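Side-chain contacts in epsin-2 (Saccharomyces cerevisiae, PDB 6ENR), which binds membranes enriched in phosphatidylinositol 3,5- and 4,5-bisphosphate, here seen as its ENTH domain, and is required for endocytosis and localization of actin: residues 36-39 and 40-44; 88-91 and 92-95. All coordinates share one frame; numbering follows the deposited sequence.

Contact 1 (36-39 and 40-44)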
# COMPACT_ATOMS: atom_id res chain seq x y z
N ILE A 36 11.89 5.51 3.00
CA ILE A 36 11.17 6.78 2.76
C ILE A 36 11.58 7.37 1.42
O ILE A 36 10.80 8.01 0.75
CB ILE A 36 11.24 7.76 3.99
CG1 ILE A 36 10.38 7.20 5.10
CG2 ILE A 36 10.60 9.10 3.69
CD1 ILE A 36 8.86 7.30 4.92
N ASP A 37 12.81 7.13 1.01
CA ASP A 37 13.30 7.66 -0.23
C ASP A 37 12.36 7.13 -1.34
O ASP A 37 11.87 7.86 -2.17
CB ASP A 37 14.75 7.19 -0.49
CG ASP A 37 15.78 7.78 0.50
OD1 ASP A 37 15.38 8.57 1.39
OD2 ASP A 37 16.98 7.41 0.40
N THR A 38 12.13 5.83 -1.28
CA THR A 38 11.33 5.07 -2.26
C THR A 38 9.86 5.48 -2.21
O THR A 38 9.25 5.64 -3.26
CB THR A 38 11.45 3.55 -1.94
OG1 THR A 38 12.80 3.15 -2.22
CG2 THR A 38 10.48 2.71 -2.74
N LEU A 39 9.31 5.58 -1.01
CA LEU A 39 7.87 6.00 -0.82
C LEU A 39 7.66 7.39 -1.37
O LEU A 39 6.74 7.63 -2.18
CB LEU A 39 7.50 5.96 0.64
CG LEU A 39 7.48 4.52 1.25
CD1 LEU A 39 7.33 4.62 2.72
CD2 LEU A 39 6.31 3.67 0.77
N ASP A 40 8.57 8.31 -1.04
CA ASP A 40 8.40 9.66 -1.59
C ASP A 40 8.58 9.77 -3.13
O ASP A 40 7.83 10.51 -3.75
CB ASP A 40 9.23 10.70 -0.86
CG ASP A 40 8.52 12.06 -0.91
OD1 ASP A 40 7.37 12.25 -0.30
OD2 ASP A 40 9.01 12.85 -1.67
N ASP A 41 9.40 8.91 -3.74
CA ASP A 41 9.53 8.94 -5.18
C ASP A 41 8.22 8.39 -5.81
O ASP A 41 7.65 8.99 -6.70
CB ASP A 41 10.74 8.09 -5.52
CG ASP A 41 11.25 8.28 -6.93
OD1 ASP A 41 10.80 9.15 -7.73
OD2 ASP A 41 12.18 7.53 -7.24
N LEU A 42 7.72 7.29 -5.29
CA LEU A 42 6.38 6.77 -5.67
C LEU A 42 5.33 7.81 -5.58
O LEU A 42 4.58 8.03 -6.54
CB LEU A 42 5.98 5.54 -4.91
CG LEU A 42 6.88 4.33 -5.29
CD1 LEU A 42 6.76 3.32 -4.19
CD2 LEU A 42 6.47 3.65 -6.60
N ALA A 43 5.32 8.52 -4.46
CA ALA A 43 4.34 9.52 -4.27
C ALA A 43 4.44 10.58 -5.29
O ALA A 43 3.42 10.93 -5.92
CB ALA A 43 4.40 10.11 -2.85
N GLN A 44 5.66 11.05 -5.58
CA GLN A 44 5.81 12.03 -6.62
C GLN A 44 5.36 11.57 -8.01
O GLN A 44 4.71 12.31 -8.79
CB GLN A 44 7.22 12.50 -6.72
CG GLN A 44 7.68 13.35 -5.54
CD GLN A 44 6.63 14.22 -4.82
OE1 GLN A 44 5.97 15.13 -5.41
NE2 GLN A 44 6.51 13.98 -3.50
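Thr-38 and Leu-42, one helical turn apart, carry the close side-chain packing of this stretch. They run alongside each other, with Thr-38 CG2 4.0 Å from Leu-42 CD1. The methyl of Thr-38 stands anti to its own N, which brings its hydroxyl beside that N (chi1 -68°), where OG1 hydrogen-bonds to Ser-35 OG. Leu-42 also leans back over the preceding turn: its CG comes within 3.4 Å of Thr-38 O, the same oxygen that accepts a nearly straight bond from Leu-42 N (3.0 Å, 176°). The next i to i+4 bond, Ala-43 N to Leu-39 O, is 2.8 Å. On the Thr-38 and Leu-42 side, too, Asp-41 forms a salt bridge to Arg-45.

The other flank is looser and more open to solvent. There Gln-44 NE2 reaches back to Asp-40 OD2 at 3.3 Å, arriving from above the carboxylate plane, a long bond. The second oxygen of Asp-40 is held by Tyr-82, so both oxygens of this carboxylate have a partner.

Helix 36-45 is thus wedged between two others: Thr-38, Asp-41 and Leu-42 meet Leu-22 of helix 19-26, whereas Leu-39 and Ala-43 pack on helix 70-86.

Contact 2 (88-91 and 92-95); sequences SENC and VLWC
Glu-89 O takes two backbone N-H groups at the first turn of helix 89-97: a well-directed bond from Leu-93 N at 3.2 Å, and a weak one from Val-92 N at 3.1 Å, bent to 124°. Just ahead of it, Ser-88 is the N-cap, and its OG accepts from Asn-90 N at 3.1 Å. The serine oxygen thus accepts from one of the N-H groups that the first turn cannot pair within the helix.

One residue further along, the bond from Trp-94 N to Asn-90 O is shorter, 2.8 Å. On the exposed face the amide of Asn-90 and the isobutyl group of Leu-93 pass at a slant, ND2 coming 3.7 Å from CD1, a van der Waals contact. Leu-93 CG, anti to its own carbonyl carbon (chi1 -68°), is thereby brought to 3.7 Å from Glu-89 O.

The inner face is largely apolar. Cys-91 and Cys-95 turn to helix 70-86, Val-92 to Leu-139 and Leu-133, and the indole of Trp-94 runs away from the first turn to Leu-80 and Met-56. A serine N-cap opening a short amphipathic helix, packed among other helices, fits the all-helical ENTH fold.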
# COMPACT_ATOMS: atom_id res chain seq x y z
N SER A 88 -0.99 11.39 -5.27
CA SER A 88 -2.13 11.90 -6.01
C SER A 88 -3.49 11.54 -5.36
O SER A 88 -3.70 10.44 -4.84
CB SER A 88 -2.07 11.22 -7.42
OG SER A 88 -3.18 11.54 -8.15
N GLU A 89 -4.44 12.44 -5.54
CA GLU A 89 -5.81 12.23 -5.05
C GLU A 89 -6.34 10.99 -5.72
O GLU A 89 -7.20 10.31 -5.19
CB GLU A 89 -6.70 13.43 -5.40
CG GLU A 89 -6.22 14.79 -4.92
CD GLU A 89 -4.91 15.40 -5.55
OE1 GLU A 89 -4.23 14.87 -6.55
OE2 GLU A 89 -4.54 16.50 -5.04
N ASN A 90 -5.85 10.68 -6.93
CA ASN A 90 -6.23 9.42 -7.59
C ASN A 90 -5.91 8.14 -6.82
O ASN A 90 -6.62 7.13 -6.98
CB ASN A 90 -5.64 9.34 -9.00
CG ASN A 90 -6.06 10.52 -9.91
OD1 ASN A 90 -5.24 11.02 -10.72
ND2 ASN A 90 -7.32 10.91 -9.81
N CYS A 91 -4.87 8.18 -5.98
CA CYS A 91 -4.57 7.05 -5.05
C CYS A 91 -5.66 6.74 -4.03
O CYS A 91 -6.03 5.57 -3.82
CB CYS A 91 -3.26 7.29 -4.28
SG CYS A 91 -1.85 7.56 -5.39
N VAL A 92 -6.27 7.80 -3.60
CA VAL A 92 -7.43 7.70 -2.74
C VAL A 92 -8.63 7.14 -3.48
O VAL A 92 -9.28 6.23 -2.99
CB VAL A 92 -7.80 9.05 -2.10
CG1 VAL A 92 -8.86 8.81 -1.05
CG2 VAL A 92 -6.61 9.69 -1.43
N LEU A 93 -8.91 7.69 -4.66
CA LEU A 93 -10.03 7.23 -5.46
C LEU A 93 -9.88 5.80 -5.80
O LEU A 93 -10.87 5.05 -5.77
CB LEU A 93 -10.15 8.04 -6.73
CG LEU A 93 -10.56 9.48 -6.53
CD1 LEU A 93 -10.44 10.23 -7.85
CD2 LEU A 93 -12.02 9.48 -5.98
N TRP A 94 -8.63 5.38 -6.16
CA TRP A 94 -8.34 3.96 -6.39
C TRP A 94 -8.73 3.06 -5.19
O TRP A 94 -9.35 1.99 -5.37
CB TRP A 94 -6.86 3.72 -6.83
CG TRP A 94 -6.58 2.26 -7.21
CD1 TRP A 94 -6.56 1.72 -8.49
CD2 TRP A 94 -6.30 1.19 -6.32
NE1 TRP A 94 -6.33 0.36 -8.42
CE2 TRP A 94 -6.11 0.02 -7.11
CE3 TRP A 94 -6.11 1.10 -4.91
CZ2 TRP A 94 -5.83 -1.23 -6.53
CZ3 TRP A 94 -5.84 -0.16 -4.34
CH2 TRP A 94 -5.69 -1.29 -5.14
N CYS A 95 -8.36 3.48 -3.98
CA CYS A 95 -8.69 2.67 -2.77
C CYS A 95 -10.21 2.57 -2.56
O CYS A 95 -10.80 1.47 -2.26
CB CYS A 95 -8.02 3.22 -1.50
SG CYS A 95 -6.24 3.19 -1.45

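How the contacts relate
From the N terminus the chain passes through helix 19-26 and enters helix 36-45, which holds contact 1; helices 49-63 and 70-86 follow before helix 89-97 opens with contact 2. Each is local, contact 1 inside its helix and contact 2 at a helix start, and closes no long loop; the two run in series, neither nested nor crossed. Their centres are about 16 Å apart and they do not touch, but both lean on helix 70-86: contact 1 through Val-79 and Tyr-82, contact 2 through Leu-80, Leu-83 and Val-84. Ser-46 forms a second bridge, bonding to Ala-43 and to Ser-88. Contact 1 thereby joins helix 19-26 to this shared support, and contact 2 ties it to helices 49-63, 120-134 and 136-144.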